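Local coordinates for protein parahox neighbor (Phaeodactylum tricornutum CCAP 1055/1, PDB 5Z5M) that probably converts 5-hydroxyisourate into (S)-allantoin, joining a hydroxyisourate hydrolase and a stereoselective OHCU decarboxylase in one fused chain of urate degradation, at residues L109-S114 with T138-L143; P126-V131 with H163-M168; I201-L206 with Y243-F248. All coordinates share one frame; numbering follows the deposited sequence.

Interaction 1. Residues L109-S114 with T138-L143; sequences LERFNS and TVLAAL
Leu143 and Val139, which both touch the ring of Phe112, are themselves joined by a routine helical bond, Leu143 N to Val139 O at 2.9 Å, so the two apolar side chains sit one turn apart on the same flank of helix 136-146. Across from them lies helix 106-123, the short axes 10.4 Å apart and inclined at 40°. Phe112 carries most of the contact. With its CG anti to the backbone N (chi1 173°), the ring presents its CD1-CE1 side to two branches of the partner helix: Leu143 CD1 lies 3.6 Å from Phe112 CD1, the Leu143 and Phe112 side chains crossing at about a right angle, while Val139 CG1 stands 3.9 Å from Phe112 CE1. Leu140 CD2 fills in nearer the backbone, 4.2 Å from Phe112 CB. Arg111 reaches over from the exposed side, its chain fully stretched from CG to NE, and NH2 passes Leu140 CB at 3.9 Å, a van der Waals contact. Leu78 and Cys79 also touch Phe112, and Glu251 of a second subunit packs on Ala141, on another side of helix 136-146. This is plain helix-on-helix packing within the all-helical decarboxylase portion. No hydrogen bond or salt bridge crosses between the segments, which implies that they meet here through van der Waals contact alone, chiefly of the Phe112 ring and Leu140, with Arg111 adding cover from the exposed side.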
loop_
_atom_site.group_PDB
_atom_site.type_symbol
_atom_site.label_atom_id
_atom_site.label_comp_id
_atom_site.label_asym_id
_atom_site.label_seq_id
_atom_site.Cartn_x
_atom_site.Cartn_y
_atom_site.Cartn_z
ATOM N N LEU A 109 -0.961 38.879 7.588
ATOM C CA LEU A 109 -0.254 39.735 6.643
ATOM C C LEU A 109 1.107 40.136 7.205
ATOM O O LEU A 109 2.101 40.191 6.477
ATOM C CB LEU A 109 -1.090 40.972 6.313
ATOM C CG LEU A 109 -0.623 41.804 5.119
ATOM C CD1 LEU A 109 -0.581 40.950 3.859
ATOM C CD2 LEU A 109 -1.525 43.011 4.923
ATOM N N GLU A 110 1.152 40.413 8.507
ATOM C CA GLU A 110 2.415 40.752 9.155
ATOM C C GLU A 110 3.355 39.552 9.180
ATOM O O GLU A 110 4.563 39.695 8.961
ATOM C CB GLU A 110 2.177 41.265 10.580
ATOM C CG GLU A 110 1.607 42.669 10.627
ATOM C CD GLU A 110 2.488 43.680 9.905
ATOM O OE1 GLU A 110 3.662 43.853 10.305
ATOM O OE2 GLU A 110 2.003 44.299 8.935
ATOM N N ARG A 111 2.801 38.375 9.455
ATOM C CA ARG A 111 3.599 37.154 9.452
ATOM C C ARG A 111 4.137 36.872 8.054
ATOM O O ARG A 111 5.260 36.399 7.902
ATOM C CB ARG A 111 2.792 35.952 9.949
ATOM C CG ARG A 111 3.628 34.678 10.004
ATOM C CD ARG A 111 2.853 33.462 10.491
ATOM N NE ARG A 111 3.684 32.263 10.396
ATOM C CZ ARG A 111 3.296 31.119 9.844
ATOM N NH1 ARG A 111 4.129 30.089 9.800
ATOM N NH2 ARG A 111 2.073 31.001 9.341
ATOM N N PHE A 112 3.335 37.160 7.033
ATOM C CA PHE A 112 3.795 36.985 5.654
ATOM C C PHE A 112 4.982 37.873 5.334
ATOM O O PHE A 112 6.013 37.391 4.875
ATOM C CB PHE A 112 2.682 37.279 4.652
ATOM C CG PHE A 112 3.156 37.282 3.229
ATOM C CD1 PHE A 112 3.302 36.092 2.536
ATOM C CD2 PHE A 112 3.487 38.470 2.593
ATOM C CE1 PHE A 112 3.751 36.084 1.233
ATOM C CE2 PHE A 112 3.943 38.469 1.288
ATOM C CZ PHE A 112 4.072 37.275 0.607
ATOM N N ASN A 113 4.813 39.175 5.554
ATOM C CA ASN A 113 5.870 40.143 5.290
ATOM C C ASN A 113 7.149 39.809 6.042
ATOM O O ASN A 113 8.246 39.917 5.498
ATOM C CB ASN A 113 5.405 41.556 5.653
ATOM C CG ASN A 113 4.306 42.061 4.740
ATOM O OD1 ASN A 113 4.176 41.609 3.604
ATOM N ND2 ASN A 113 3.513 43.003 5.231
ATOM N N SER A 114 6.997 39.398 7.296
ATOM C CA SER A 114 8.132 39.020 8.125
ATOM C C SER A 114 8.884 37.828 7.537
ATOM O O SER A 114 10.095 37.890 7.337
ATOM C CB SER A 114 7.667 38.704 9.549
ATOM O OG SER A 114 8.773 38.486 10.400
ATOM N N THR A 138 -1.629 27.598 1.870
ATOM C CA THR A 138 -0.511 27.050 1.100
ATOM C C THR A 138 0.715 27.968 1.128
ATOM O O THR A 138 1.830 27.529 1.414
ATOM C CB THR A 138 -0.911 26.805 -0.369
ATOM O OG1 THR A 138 -2.037 25.921 -0.419
ATOM C CG2 THR A 138 0.246 26.197 -1.149
ATOM N N VAL A 139 0.499 29.245 0.834
ATOM C CA VAL A 139 1.589 30.215 0.807
ATOM C C VAL A 139 2.278 30.355 2.167
ATOM O O VAL A 139 3.505 30.311 2.255
ATOM C CB VAL A 139 1.086 31.590 0.346
ATOM C CG1 VAL A 139 2.204 32.604 0.408
ATOM C CG2 VAL A 139 0.526 31.490 -1.068
ATOM N N LEU A 140 1.489 30.510 3.227
ATOM C CA LEU A 140 2.054 30.673 4.562
ATOM C C LEU A 140 2.764 29.406 5.031
ATOM O O LEU A 140 3.827 29.482 5.654
ATOM C CB LEU A 140 0.964 31.072 5.561
ATOM C CG LEU A 140 0.505 32.525 5.447
ATOM C CD1 LEU A 140 -0.790 32.738 6.219
ATOM C CD2 LEU A 140 1.599 33.452 5.965
ATOM N N ALA A 141 2.188 28.247 4.721
ATOM C CA ALA A 141 2.808 26.975 5.083
ATOM C C ALA A 141 4.144 26.790 4.368
ATOM O O ALA A 141 5.115 26.318 4.961
ATOM C CB ALA A 141 1.877 25.817 4.767
ATOM N N ALA A 142 4.185 27.171 3.094
ATOM C CA ALA A 142 5.397 27.040 2.293
ATOM C C ALA A 142 6.491 27.969 2.814
ATOM O O ALA A 142 7.624 27.545 3.035
ATOM C CB ALA A 142 5.101 27.331 0.826
ATOM N N LEU A 143 6.142 29.237 3.002
ATOM C CA LEU A 143 7.071 30.218 3.547
ATOM C C LEU A 143 7.545 29.821 4.936
ATOM O O LEU A 143 8.731 29.905 5.243
ATOM C CB LEU A 143 6.420 31.602 3.601
ATOM C CG LEU A 143 7.022 32.687 2.705
ATOM C CD1 LEU A 143 6.255 33.993 2.860
ATOM C CD2 LEU A 143 8.499 32.885 3.015
#

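Interaction 2. Residues P126-V131 with H163-M168; sequences PFILAV and HKIAWM
Lys164 leaves helix 151-173 toward the extended segment 126-131, and its CB at once meets Ala130 CB, 3.6 Å away. CG and CD stand further off, carrying the chain past the alanine methyl; a bend at chi3 (68°) then turns it back, and CE comes to 3.5 Å from Ala130 O. NZ lies beside the same oxygen without making a hydrogen bond to it, and goes on to a weak one with Thr260 O of a second subunit, so this side chain spans from the loop to the subunit interface. The loop itself joins helix 106-123 to helix 136-146 in the helical OHCU decarboxylase portion, and here it is laid along one side of the long helix 151-173, with alternate residues, Ile128 and Ala130, directed at it. Ala130 is the central piece: its methyl also touches Ile165 CG1, at 3.5 Å, which lets the backbones approach to 5.7 Å between the CA atoms of Ala130 and Ile165. Beyond that, Ile165 CD1 reaches Ile128 CG2 at 3.8 Å, the two side chains crossing at about a right angle. Gln161, one turn earlier on the helix, accepts the Ala130 N-H through OE1. Farther along, Met168 runs out extended from CG, and its CE closes over the Ala130 peptide, 4.0 Å from Ala130 O and 4.2 Å from Val131 N.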
loop_
_atom_site.group_PDB
_atom_site.type_symbol
_atom_site.label_atom_id
_atom_site.label_comp_id
_atom_site.label_asym_id
_atom_site.label_seq_id
_atom_site.Cartn_x
_atom_site.Cartn_y
_atom_site.Cartn_z
ATOM N N PRO A 126 14.472 35.945 -4.130
ATOM C CA PRO A 126 13.120 36.025 -3.564
ATOM C C PRO A 126 12.440 34.669 -3.377
ATOM O O PRO A 126 12.818 33.676 -4.000
ATOM C CB PRO A 126 12.357 36.874 -4.592
ATOM C CG PRO A 126 13.121 36.733 -5.856
ATOM C CD PRO A 126 14.555 36.584 -5.457
ATOM N N PHE A 127 11.441 34.639 -2.502
ATOM C CA PHE A 127 10.641 33.442 -2.300
ATOM C C PHE A 127 9.787 33.199 -3.529
ATOM O O PHE A 127 8.990 34.051 -3.923
ATOM C CB PHE A 127 9.765 33.580 -1.054
ATOM C CG PHE A 127 8.847 32.416 -0.819
ATOM C CD1 PHE A 127 9.322 31.245 -0.247
ATOM C CD2 PHE A 127 7.509 32.496 -1.152
ATOM C CE1 PHE A 127 8.476 30.171 -0.021
ATOM C CE2 PHE A 127 6.656 31.426 -0.927
ATOM C CZ PHE A 127 7.144 30.264 -0.358
ATOM N N ILE A 128 9.960 32.030 -4.134
ATOM C CA ILE A 128 9.228 31.675 -5.336
ATOM C C ILE A 128 8.369 30.441 -5.079
ATOM O O ILE A 128 8.837 29.456 -4.508
ATOM C CB ILE A 128 10.191 31.423 -6.516
ATOM C CG1 ILE A 128 11.058 32.661 -6.751
ATOM C CG2 ILE A 128 9.422 31.051 -7.782
ATOM C CD1 ILE A 128 12.172 32.444 -7.754
ATOM N N LEU A 129 7.106 30.511 -5.484
ATOM C CA LEU A 129 6.171 29.410 -5.291
ATOM C C LEU A 129 5.257 29.242 -6.502
ATOM O O LEU A 129 4.513 30.157 -6.861
ATOM C CB LEU A 129 5.332 29.631 -4.028
ATOM C CG LEU A 129 4.376 28.490 -3.683
ATOM C CD1 LEU A 129 5.142 27.201 -3.401
ATOM C CD2 LEU A 129 3.496 28.852 -2.498
ATOM N N ALA A 130 5.326 28.074 -7.132
ATOM C CA ALA A 130 4.491 27.778 -8.290
ATOM C C ALA A 130 3.324 26.877 -7.908
ATOM O O ALA A 130 3.456 25.653 -7.890
ATOM C CB ALA A 130 5.315 27.124 -9.381
ATOM N N VAL A 131 2.184 27.479 -7.591
ATOM C CA VAL A 131 0.989 26.713 -7.254
ATOM C C VAL A 131 -0.212 27.255 -8.030
ATOM O O VAL A 131 -0.383 28.470 -8.162
ATOM C CB VAL A 131 0.680 26.753 -5.730
ATOM C CG1 VAL A 131 -0.647 26.056 -5.417
ATOM C CG2 VAL A 131 1.816 26.138 -4.928
ATOM N N HIS A 163 10.904 26.433 -13.093
ATOM C CA HIS A 163 10.604 25.532 -14.203
ATOM C C HIS A 163 9.121 25.219 -14.229
ATOM O O HIS A 163 8.537 25.058 -15.295
ATOM C CB HIS A 163 11.401 24.228 -14.108
ATOM C CG HIS A 163 12.869 24.399 -14.351
ATOM N ND1 HIS A 163 13.368 25.105 -15.422
ATOM C CD2 HIS A 163 13.942 23.939 -13.668
ATOM C CE1 HIS A 163 14.689 25.083 -15.385
ATOM N NE2 HIS A 163 15.062 24.375 -14.332
ATOM N N LYS A 164 8.514 25.124 -13.047
ATOM C CA LYS A 164 7.089 24.845 -12.960
ATOM C C LYS A 164 6.297 26.032 -13.493
ATOM O O LYS A 164 5.261 25.859 -14.118
ATOM C CB LYS A 164 6.682 24.534 -11.519
ATOM C CG LYS A 164 7.116 23.167 -11.029
ATOM C CD LYS A 164 7.132 23.108 -9.505
ATOM C CE LYS A 164 5.732 23.199 -8.927
ATOM N NZ LYS A 164 5.720 22.973 -7.452
ATOM N N ILE A 165 6.794 27.236 -13.233
ATOM C CA ILE A 165 6.154 28.451 -13.723
ATOM C C ILE A 165 6.306 28.558 -15.240
ATOM O O ILE A 165 5.378 28.965 -15.940
ATOM C CB ILE A 165 6.739 29.697 -13.024
ATOM C CG1 ILE A 165 6.276 29.724 -11.569
ATOM C CG2 ILE A 165 6.315 30.971 -13.736
ATOM C CD1 ILE A 165 7.052 30.664 -10.688
ATOM N N ALA A 166 7.464 28.152 -15.747
ATOM C CA ALA A 166 7.713 28.147 -17.180
ATOM C C ALA A 166 6.719 27.226 -17.882
ATOM O O ALA A 166 6.171 27.569 -18.927
ATOM C CB ALA A 166 9.139 27.716 -17.470
ATOM N N TRP A 167 6.488 26.064 -17.281
ATOM C CA TRP A 167 5.544 25.083 -17.804
ATOM C C TRP A 167 4.132 25.663 -17.840
ATOM O O TRP A 167 3.413 25.488 -18.823
ATOM C CB TRP A 167 5.595 23.814 -16.950
ATOM C CG TRP A 167 4.623 22.738 -17.334
ATOM C CD1 TRP A 167 3.637 22.218 -16.553
ATOM C CD2 TRP A 167 4.561 22.034 -18.583
ATOM N NE1 TRP A 167 2.952 21.237 -17.236
ATOM C CE2 TRP A 167 3.508 21.100 -18.485
ATOM C CE3 TRP A 167 5.294 22.100 -19.771
ATOM C CZ2 TRP A 167 3.163 20.250 -19.529
ATOM C CZ3 TRP A 167 4.955 21.241 -20.810
ATOM C CH2 TRP A 167 3.899 20.333 -20.681
ATOM N N MET A 168 3.749 26.375 -16.777
ATOM C CA MET A 168 2.431 27.007 -16.719
ATOM C C MET A 168 2.263 28.061 -17.808
ATOM O O MET A 168 1.191 28.194 -18.390
ATOM C CB MET A 168 2.190 27.638 -15.342
ATOM C CG MET A 168 2.064 26.629 -14.223
ATOM S SD MET A 168 1.842 27.427 -12.621
ATOM C CE MET A 168 1.899 26.003 -11.536
#

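Interaction 3. Residues I201-L206 with Y243-F248; sequences IHLHRL and YEWTFF
Ile201 to Leu206 and Tyr243 to Phe248 are neighbouring antiparallel strands in the transthyretin-like fold of the hydroxyisourate hydrolase portion, and their pairing illustrates how the two faces of one sheet can differ. Hydrogen-bonded pairs His202-Thr246 and His204-Glu244 fix the register, the straightest bond running from His204 N to Glu244 O (2.9 Å, 174° at the hydrogen). The face bearing Ile201, Leu203, Arg205, Tyr243, Trp245 and Phe247 is buried and tight, pressed against strand 182-189 through contacts such as Leu203 on Leu183. Leu203, its CG anti to the backbone N (chi1 -177°), lays CD1 over one face of the Trp245 six-membered ring, 4.0 Å from the centroid, while Ile201 CG2 meets Trp245 CE3 obliquely at 3.5 Å. Arg205 runs alongside Tyr243: its CG covers the phenol face, and a bend at chi3 brings NE to Tyr243 OH at 3.0 Å, with the oxygen near the guanidinium plane. NH2 adds only a weak second bond. Both groups have further holds, Arg205 NH1 on Met211 O and Tyr243 OH on Thr239 O, which keep this buried polar pair in place.

The other face, with His202, His204, Glu244 and Thr246, is partly exposed, its contacts fewer and more polar. Here Phe248 turns its edge onto the face of His202, a T-shaped pair with planes at 68°, and Leu206 CD1 brushes Glu244 OE2, whose stronger partner is Arg272. Between the side chains a water joins the polar groups: it donates to Glu244 O at 2.7 Å and bonds Thr246 OG1 at 2.6 Å, while His204 ND1 meets it at 2.8 Å, within the plane of the imidazole.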
loop_
_atom_site.group_PDB
_atom_site.type_symbol
_atom_site.label_atom_id
_atom_site.label_comp_id
_atom_site.label_asym_id
_atom_site.label_seq_id
_atom_site.Cartn_x
_atom_site.Cartn_y
_atom_site.Cartn_z
ATOM N N ILE A 201 -17.921 3.159 -11.963
ATOM C CA ILE A 201 -16.924 4.187 -11.701
ATOM C C ILE A 201 -17.343 5.477 -12.390
ATOM O O ILE A 201 -17.577 5.482 -13.595
ATOM C CB ILE A 201 -15.527 3.786 -12.212
ATOM C CG1 ILE A 201 -15.035 2.494 -11.554
ATOM C CG2 ILE A 201 -14.538 4.918 -11.959
ATOM C CD1 ILE A 201 -13.724 1.963 -12.148
ATOM N N HIS A 202 -17.457 6.563 -11.628
ATOM C CA HIS A 202 -17.723 7.868 -12.217
ATOM C C HIS A 202 -16.472 8.740 -12.178
ATOM O O HIS A 202 -15.561 8.502 -11.382
ATOM C CB HIS A 202 -18.879 8.569 -11.498
ATOM C CG HIS A 202 -20.187 7.856 -11.638
ATOM N ND1 HIS A 202 -21.340 8.281 -11.006
ATOM C CD2 HIS A 202 -20.527 6.752 -12.338
ATOM C CE1 HIS A 202 -22.329 7.463 -11.311
ATOM N NE2 HIS A 202 -21.866 6.524 -12.116
ATOM N N LEU A 203 -16.433 9.731 -13.063
ATOM C CA LEU A 203 -15.318 10.669 -13.147
ATOM C C LEU A 203 -15.841 12.092 -13.306
ATOM O O LEU A 203 -16.619 12.377 -14.221
ATOM C CB LEU A 203 -14.392 10.313 -14.323
ATOM C CG LEU A 203 -13.143 11.191 -14.481
ATOM C CD1 LEU A 203 -12.269 11.148 -13.227
ATOM C CD2 LEU A 203 -12.334 10.775 -15.721
ATOM N N HIS A 204 -15.431 12.970 -12.397
ATOM C CA HIS A 204 -15.738 14.396 -12.488
ATOM C C HIS A 204 -14.479 15.213 -12.681
ATOM O O HIS A 204 -13.424 14.849 -12.173
ATOM C CB HIS A 204 -16.445 14.896 -11.227
ATOM C CG HIS A 204 -17.855 14.428 -11.098
ATOM N ND1 HIS A 204 -18.181 13.146 -10.712
ATOM C CD2 HIS A 204 -19.031 15.070 -11.299
ATOM C CE1 HIS A 204 -19.495 13.019 -10.678
ATOM N NE2 HIS A 204 -20.034 14.173 -11.031
ATOM N N ARG A 205 -14.597 16.319 -13.408
ATOM C CA ARG A 205 -13.562 17.350 -13.391
ATOM C C ARG A 205 -13.947 18.413 -12.369
ATOM O O ARG A 205 -15.050 18.955 -12.419
ATOM C CB ARG A 205 -13.376 17.982 -14.769
ATOM C CG ARG A 205 -12.187 18.950 -14.838
ATOM C CD ARG A 205 -12.064 19.615 -16.206
ATOM N NE ARG A 205 -11.679 18.673 -17.251
ATOM C CZ ARG A 205 -12.494 18.229 -18.203
ATOM N NH1 ARG A 205 -13.752 18.649 -18.263
ATOM N NH2 ARG A 205 -12.046 17.372 -19.109
ATOM N N LEU A 206 -13.045 18.703 -11.438
ATOM C CA LEU A 206 -13.346 19.650 -10.365
ATOM C C LEU A 206 -12.834 21.046 -10.675
ATOM O O LEU A 206 -13.401 22.036 -10.216
ATOM C CB LEU A 206 -12.755 19.175 -9.038
ATOM C CG LEU A 206 -13.200 17.805 -8.516
ATOM C CD1 LEU A 206 -12.751 17.623 -7.073
ATOM C CD2 LEU A 206 -14.699 17.622 -8.645
ATOM N N TYR A 243 -9.271 16.366 -10.914
ATOM C CA TYR A 243 -10.342 15.400 -11.177
ATOM C C TYR A 243 -10.700 14.585 -9.934
ATOM O O TYR A 243 -9.961 14.582 -8.948
ATOM C CB TYR A 243 -9.932 14.453 -12.313
ATOM C CG TYR A 243 -9.741 15.129 -13.657
ATOM C CD1 TYR A 243 -8.592 15.864 -13.931
ATOM C CD2 TYR A 243 -10.700 15.015 -14.659
ATOM C CE1 TYR A 243 -8.413 16.489 -15.156
ATOM C CE2 TYR A 243 -10.529 15.638 -15.892
ATOM C CZ TYR A 243 -9.381 16.368 -16.137
ATOM O OH TYR A 243 -9.197 16.988 -17.355
ATOM N N GLU A 244 -11.826 13.879 -9.992
ATOM C CA GLU A 244 -12.188 12.947 -8.933
ATOM C C GLU A 244 -12.892 11.710 -9.490
ATOM O O GLU A 244 -13.923 11.825 -10.157
ATOM C CB GLU A 244 -13.081 13.640 -7.898
ATOM C CG GLU A 244 -13.425 12.785 -6.702
ATOM C CD GLU A 244 -14.154 13.564 -5.616
ATOM O OE1 GLU A 244 -15.306 13.196 -5.293
ATOM O OE2 GLU A 244 -13.570 14.533 -5.079
ATOM N N TRP A 245 -12.312 10.533 -9.249
ATOM C CA TRP A 245 -13.020 9.279 -9.470
ATOM C C TRP A 245 -14.030 9.088 -8.353
ATOM O O TRP A 245 -13.836 9.573 -7.239
ATOM C CB TRP A 245 -12.101 8.049 -9.457
ATOM C CG TRP A 245 -11.006 7.907 -10.489
ATOM C CD1 TRP A 245 -9.662 7.943 -10.247
ATOM C CD2 TRP A 245 -11.152 7.606 -11.888
ATOM N NE1 TRP A 245 -8.965 7.721 -11.408
ATOM C CE2 TRP A 245 -9.853 7.518 -12.432
ATOM C CE3 TRP A 245 -12.251 7.436 -12.738
ATOM C CZ2 TRP A 245 -9.620 7.264 -13.783
ATOM C CZ3 TRP A 245 -12.015 7.179 -14.087
ATOM C CH2 TRP A 245 -10.710 7.098 -14.591
ATOM N N THR A 246 -15.086 8.347 -8.649
ATOM C CA THR A 246 -15.951 7.796 -7.619
ATOM C C THR A 246 -16.040 6.298 -7.862
ATOM O O THR A 246 -16.578 5.869 -8.878
ATOM C CB THR A 246 -17.364 8.428 -7.630
ATOM O OG1 THR A 246 -17.266 9.841 -7.413
ATOM C CG2 THR A 246 -18.223 7.817 -6.533
ATOM N N PHE A 247 -15.461 5.508 -6.963
ATOM C CA PHE A 247 -15.513 4.056 -7.078
ATOM C C PHE A 247 -16.640 3.503 -6.217
ATOM O O PHE A 247 -16.661 3.716 -5.003
ATOM C CB PHE A 247 -14.187 3.423 -6.657
ATOM C CG PHE A 247 -13.021 3.824 -7.514
ATOM C CD1 PHE A 247 -12.731 3.134 -8.679
ATOM C CD2 PHE A 247 -12.205 4.878 -7.142
ATOM C CE1 PHE A 247 -11.646 3.493 -9.471
ATOM C CE2 PHE A 247 -11.122 5.242 -7.919
ATOM C CZ PHE A 247 -10.842 4.549 -9.094
ATOM N N PHE A 248 -17.576 2.790 -6.832
ATOM C CA PHE A 248 -18.693 2.235 -6.069
ATOM C C PHE A 248 -18.357 0.825 -5.603
ATOM O O PHE A 248 -18.881 -0.158 -6.123
ATOM C CB PHE A 248 -19.978 2.260 -6.905
ATOM C CG PHE A 248 -20.480 3.650 -7.183
ATOM C CD1 PHE A 248 -20.057 4.342 -8.305
ATOM C CD2 PHE A 248 -21.342 4.278 -6.298
ATOM C CE1 PHE A 248 -20.505 5.629 -8.556
ATOM C CE2 PHE A 248 -21.789 5.561 -6.538
ATOM C CZ PHE A 248 -21.369 6.240 -7.667
HETATM O O HOH W 1 -16.460 11.274 -9.451
#

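Overall arrangement
Interactions 1 and 2 belong to the decarboxylase portion and interaction 3 to the hydrolase portion, so together they sample both halves of the fusion. The first two have centres 17 Å apart and touch directly: Phe127 CZ of the loop lies 3.7 Å from Leu143 N, and Leu129 CD2 packs on Val139 and Ala142, making helix 136-146 a shared wall. Their segments alternate along the chain, and both contacts lie beside a second subunit. Interaction 3 comes later in sequence and stands apart, with its nearest atoms about 15 Å from interaction 1 and about 12 Å from interaction 2.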